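Local coordinates for LEOA (Escherichia coli, PDB 4AUR), which is a bacterial dynamin of enterotoxigenic strains that probably binds and hydrolyses GTP, its GTPase domain carried on a long helical stalk, at residues T43-A48 against V271-D276; G23-L28 against S36-K41. All coordinates share one frame; numbering follows the deposited sequence.

Interaction 1 (T43-A48 against V271-D276)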
loop_
_atom_site.group_PDB
_atom_site.type_symbol
_atom_site.label_atom_id
_atom_site.label_comp_id
_atom_site.label_asym_id
_atom_site.label_seq_id
_atom_site.Cartn_x
_atom_site.Cartn_y
_atom_site.Cartn_z
ATOM N N THR A 43 -16.301 11.901 22.317
ATOM C CA THR A 43 -16.961 13.155 22.709
ATOM C C THR A 43 -16.971 13.379 24.236
ATOM O O THR A 43 -16.563 14.433 24.704
ATOM C CB THR A 43 -18.411 13.189 22.212
ATOM O OG1 THR A 43 -18.431 13.045 20.797
ATOM C CG2 THR A 43 -19.085 14.497 22.573
ATOM N N SER A 44 -17.413 12.379 25.002
ATOM C CA SER A 44 -17.347 12.432 26.471
ATOM C C SER A 44 -15.957 12.789 27.001
ATOM O O SER A 44 -15.817 13.639 27.889
ATOM C CB SER A 44 -17.784 11.101 27.101
ATOM O OG SER A 44 -19.160 10.807 26.869
ATOM N N ALA A 45 -14.923 12.150 26.477
ATOM C CA ALA A 45 -13.574 12.431 26.954
ATOM C C ALA A 45 -13.170 13.856 26.627
ATOM O O ALA A 45 -12.414 14.468 27.373
ATOM C CB ALA A 45 -12.570 11.442 26.385
ATOM N N ILE A 46 -13.670 14.397 25.523
ATOM C CA ILE A 46 -13.395 15.801 25.216
ATOM C C ILE A 46 -14.003 16.724 26.262
ATOM O O ILE A 46 -13.372 17.689 26.690
ATOM C CB ILE A 46 -13.902 16.195 23.837
ATOM C CG1 ILE A 46 -12.924 15.659 22.779
ATOM C CG2 ILE A 46 -13.991 17.697 23.727
ATOM C CD1 ILE A 46 -13.519 15.545 21.398
ATOM N N ASN A 47 -15.216 16.390 26.695
ATOM C CA ASN A 47 -15.920 17.187 27.664
ATOM C C ASN A 47 -15.255 17.108 28.998
ATOM O O ASN A 47 -15.029 18.130 29.634
ATOM C CB ASN A 47 -17.385 16.772 27.737
ATOM C CG ASN A 47 -18.115 17.078 26.445
ATOM O OD1 ASN A 47 -18.927 16.290 25.940
ATOM N ND2 ASN A 47 -17.789 18.220 25.877
ATOM N N ALA A 48 -14.918 15.904 29.427
ATOM C CA ALA A 48 -14.199 15.750 30.683
ATOM C C ALA A 48 -12.934 16.560 30.671
ATOM O O ALA A 48 -12.583 17.150 31.675
ATOM C CB ALA A 48 -13.870 14.295 30.935
ATOM N N VAL A 271 -4.403 9.437 28.971
ATOM C CA VAL A 271 -4.512 8.390 29.942
ATOM C C VAL A 271 -5.681 8.653 30.920
ATOM O O VAL A 271 -6.560 7.836 31.075
ATOM C CB VAL A 271 -3.206 8.232 30.724
ATOM C CG1 VAL A 271 -3.328 7.068 31.686
ATOM C CG2 VAL A 271 -2.054 7.991 29.768
ATOM N N LYS A 272 -5.700 9.797 31.574
ATOM C CA LYS A 272 -6.769 10.108 32.524
ATOM C C LYS A 272 -8.184 9.732 32.014
ATOM O O LYS A 272 -8.983 9.208 32.771
ATOM C CB LYS A 272 -6.693 11.598 32.911
ATOM C CG LYS A 272 -7.795 12.088 33.831
ATOM C CD LYS A 272 -7.701 13.586 34.093
ATOM C CE LYS A 272 -8.424 13.960 35.389
ATOM N NZ LYS A 272 -7.604 14.792 36.329
ATOM N N THR A 273 -8.483 10.004 30.749
ATOM C CA THR A 273 -9.790 9.696 30.137
ATOM C C THR A 273 -9.883 8.352 29.426
ATOM O O THR A 273 -10.942 8.017 28.890
ATOM C CB THR A 273 -10.156 10.753 29.072
ATOM O OG1 THR A 273 -9.013 11.039 28.243
ATOM C CG2 THR A 273 -10.631 12.027 29.726
ATOM N N GLY A 274 -8.793 7.590 29.395
ATOM C CA GLY A 274 -8.798 6.255 28.807
ATOM C C GLY A 274 -8.755 6.246 27.285
ATOM O O GLY A 274 -9.076 5.257 26.665
HETATM N N MSE A 275 -8.322 7.342 26.696
HETATM C CA MSE A 275 -8.331 7.535 25.250
HETATM C C MSE A 275 -6.999 7.202 24.629
HETATM O O MSE A 275 -6.892 7.033 23.409
HETATM C CB MSE A 275 -8.631 8.992 24.955
HETATM C CG MSE A 275 -10.081 9.336 25.203
HETATM SE SE MSE A 275 -11.287 8.424 23.934
HETATM C CE MSE A 275 -12.138 7.204 25.225
ATOM N N ASP A 276 -5.962 7.107 25.455
ATOM C CA ASP A 276 -4.689 6.579 24.991
ATOM C C ASP A 276 -4.921 5.275 24.239
ATOM O O ASP A 276 -4.438 5.086 23.143
ATOM C CB ASP A 276 -3.719 6.352 26.159
ATOM C CG ASP A 276 -4.344 5.560 27.313
ATOM O OD1 ASP A 276 -5.600 5.576 27.456
ATOM O OD2 ASP A 276 -3.583 4.935 28.099
#

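Interaction 2 (G23-L28 against S36-K41)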
loop_
_atom_site.group_PDB
_atom_site.type_symbol
_atom_site.label_atom_id
_atom_site.label_comp_id
_atom_site.label_asym_id
_atom_site.label_seq_id
_atom_site.Cartn_x
_atom_site.Cartn_y
_atom_site.Cartn_z
ATOM N N GLY A 23 -12.937 11.835 13.633
ATOM C CA GLY A 23 -13.004 11.848 12.182
ATOM C C GLY A 23 -12.498 10.548 11.613
ATOM O O GLY A 23 -12.995 10.072 10.607
HETATM N N MSE A 24 -11.507 9.962 12.264
HETATM C CA MSE A 24 -10.903 8.749 11.767
HETATM C C MSE A 24 -11.894 7.661 11.991
HETATM O O MSE A 24 -12.001 6.764 11.156
HETATM C CB MSE A 24 -9.575 8.472 12.462
HETATM C CG MSE A 24 -8.491 9.378 11.927
HETATM SE SE MSE A 24 -6.767 8.781 12.691
HETATM C CE MSE A 24 -6.242 10.315 13.792
ATOM N N LEU A 25 -12.655 7.734 13.094
ATOM C CA LEU A 25 -13.685 6.718 13.393
ATOM C C LEU A 25 -14.840 6.713 12.424
ATOM O O LEU A 25 -15.337 5.662 12.051
ATOM C CB LEU A 25 -14.253 6.934 14.771
ATOM C CG LEU A 25 -13.310 6.475 15.878
ATOM C CD1 LEU A 25 -13.601 7.188 17.190
ATOM C CD2 LEU A 25 -13.388 4.967 16.055
ATOM N N GLU A 26 -15.293 7.897 12.039
ATOM C CA GLU A 26 -16.335 8.016 11.028
ATOM C C GLU A 26 -15.955 7.311 9.714
ATOM O O GLU A 26 -16.824 6.788 9.027
ATOM C CB GLU A 26 -16.629 9.486 10.725
ATOM C CG GLU A 26 -17.302 10.259 11.843
ATOM C CD GLU A 26 -17.651 11.687 11.442
ATOM O OE1 GLU A 26 -16.892 12.319 10.667
ATOM O OE2 GLU A 26 -18.701 12.188 11.921
HETATM N N MSE A 27 -14.672 7.323 9.355
HETATM C CA MSE A 27 -14.228 6.737 8.098
HETATM C C MSE A 27 -14.161 5.247 8.214
HETATM O O MSE A 27 -14.589 4.566 7.301
HETATM C CB MSE A 27 -12.889 7.291 7.679
HETATM C CG MSE A 27 -13.027 8.762 7.376
HETATM SE SE MSE A 27 -14.029 9.105 5.719
HETATM C CE MSE A 27 -15.872 9.296 6.391
ATOM N N LEU A 28 -13.649 4.717 9.318
ATOM C CA LEU A 28 -13.727 3.270 9.564
ATOM C C LEU A 28 -15.174 2.794 9.499
ATOM O O LEU A 28 -15.491 1.802 8.853
ATOM C CB LEU A 28 -13.150 2.897 10.931
ATOM C CG LEU A 28 -11.680 3.231 11.167
ATOM C CD1 LEU A 28 -11.245 2.796 12.532
ATOM C CD2 LEU A 28 -10.776 2.580 10.135
ATOM N N SER A 36 -18.434 0.290 17.714
ATOM C CA SER A 36 -19.452 0.256 18.782
ATOM C C SER A 36 -19.941 1.683 19.070
ATOM O O SER A 36 -20.715 2.240 18.274
ATOM C CB SER A 36 -19.017 -0.549 20.046
ATOM O OG SER A 36 -17.993 0.054 20.807
ATOM N N ASP A 37 -19.486 2.272 20.168
ATOM C CA ASP A 37 -19.876 3.630 20.516
ATOM C C ASP A 37 -18.653 4.476 20.799
ATOM O O ASP A 37 -18.703 5.362 21.622
ATOM C CB ASP A 37 -20.814 3.615 21.730
ATOM C CG ASP A 37 -20.110 3.224 23.011
ATOM O OD1 ASP A 37 -19.069 2.506 22.964
ATOM O OD2 ASP A 37 -20.603 3.652 24.073
ATOM N N ASP A 38 -17.562 4.190 20.091
ATOM C CA ASP A 38 -16.300 4.913 20.228
ATOM C C ASP A 38 -16.500 6.403 19.921
ATOM O O ASP A 38 -15.855 7.245 20.518
ATOM C CB ASP A 38 -15.217 4.308 19.318
ATOM C CG ASP A 38 -14.701 2.909 19.791
ATOM O OD1 ASP A 38 -14.639 2.651 21.011
ATOM O OD2 ASP A 38 -14.317 2.073 18.927
ATOM N N LEU A 39 -17.415 6.740 19.027
ATOM C CA LEU A 39 -17.708 8.153 18.745
ATOM C C LEU A 39 -18.243 8.898 19.958
ATOM O O LEU A 39 -17.773 9.982 20.301
ATOM C CB LEU A 39 -18.708 8.293 17.591
ATOM C CG LEU A 39 -18.222 7.913 16.188
ATOM C CD1 LEU A 39 -19.308 8.063 15.137
ATOM C CD2 LEU A 39 -17.016 8.743 15.799
ATOM N N GLN A 40 -19.224 8.322 20.628
ATOM C CA GLN A 40 -19.762 8.978 21.804
ATOM C C GLN A 40 -18.780 8.916 22.978
ATOM O O GLN A 40 -18.735 9.828 23.800
ATOM C CB GLN A 40 -21.124 8.404 22.162
ATOM C CG GLN A 40 -22.025 9.432 22.821
ATOM C CD GLN A 40 -22.707 10.368 21.822
ATOM O OE1 GLN A 40 -23.237 9.920 20.783
ATOM N NE2 GLN A 40 -22.725 11.681 22.146
ATOM N N LYS A 41 -17.976 7.858 23.059
ATOM C CA LYS A 41 -16.968 7.761 24.121
ATOM C C LYS A 41 -15.988 8.900 23.960
ATOM O O LYS A 41 -15.685 9.597 24.920
ATOM C CB LYS A 41 -16.218 6.449 24.076
ATOM C CG LYS A 41 -17.067 5.213 24.318
ATOM C CD LYS A 41 -17.133 4.836 25.781
ATOM C CE LYS A 41 -18.040 3.636 26.000
ATOM N NZ LYS A 41 -19.463 4.047 26.186
#

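Interaction 1 (T43-A48 against V271-D276)
Ala-45 and Thr-273 mark the closest backbone approach, their CA atoms 5.7 Å apart, where the regular helix of 43-48 passes the break between helices 250-273 and 275-343. The break is a Schellman motif: Gly-274 leaves helical geometry with a positive phi of 78°, and its N bonds back to the O of Val-271. Helical geometry resumes at once with Met-275, and Thr-273 and Met-275, on either side of the glycine, face the same neighbour. The methyl of Ala-45 fits between these two side chains, with CB lying 3.7 Å from CB of Thr-273 and 3.5 Å from CG of Met-275, a selenomethionine. SE of Met-275 continues past the same methyl, 4.1 Å from Ala-45 CB. With CG anti to the carbonyl carbon (chi1 -74°) and the chain bent at chi2 and chi3, Met-275 lays its middle, rather than its end, against the alanine. Thr-273 divides its work between two branches. CG2 lies against Ala-45 and reaches CB of Ala-48 at 4.1 Å, while OG1 sits between the backbone N and the carbonyl carbon (chi1 44°) and bonds back to the carbonyl O of Leu-269, with that of Leu-270 also within bonding distance, which satisfies the hydroxyl within its own helix. No hydrogen bond spans the two segments; the touching groups are mainly methyl and methylene. The preceding residue, Lys-272, makes a salt bridge to Asp-52. Within the fold, the contact ties the N-terminal helix 38-51 to the start of the long stalk helix 275-343, close to the GTPase domain; helix 3-30 closes over the buried side, with Leu-18 touching both Ile-46 and Met-275.

Interaction 2 (G23-L28 against S36-K41)
A helical hairpin joins helix 3-30 to helix 38-51, which run roughly antiparallel, and Leu-25 meets Asp-38 and Leu-39 near its turn, at the N-terminal end of the second helix. Leu-25 carries most of the contact on its side. Both of its methyls border the CB of Asp-38, CD2 at 3.8 Å and CD1 at 3.9 Å. The two side chains cross at about a right angle, and the methylene of the aspartate makes the nearest touch. Leu-39 approaches differently, sliding past Leu-25 in the opposite direction: CD1 continues its extended chain (chi2 179°), and the other branch, CD2, turns to the base of the neighbour, 3.5 Å from CB of Leu-25. Val-282 of helix 275-343 and Ile-35 of the connecting loop also pack on Leu-25, which is buried. Away from the first helix, Asp-37 occupies the N-cap position without a capping bond from its side chain; a salt bridge from its carboxylate to Lys-41, one turn on, is modelled too short to be more than doubtful. At the exposed margin of the hairpin, CG of Glu-26 lies 4.2 Å from the same CD2 of Leu-39.

Overall arrangement
Helix 38-51 takes part in both contacts, its first turn packing on helix 3-30 in interaction 2 and its later turns on the 271-276 break in interaction 1. Their centres are 14 Å apart, and they adjoin where CE of Met-275 comes 4.3 Å from O of Lys-41. Neither has a hydrogen bond across it. Interaction 1 is the more buried and joins parts of the chain far apart in sequence; in interaction 2, a local hairpin, methylenes of acidic residues pack at a more exposed margin. The nearest CA atoms are farther apart there, consistent with the smaller Ala-45 and Thr-273 at the first. Together they illustrate how an N-terminal hairpin is built into a helical stalk.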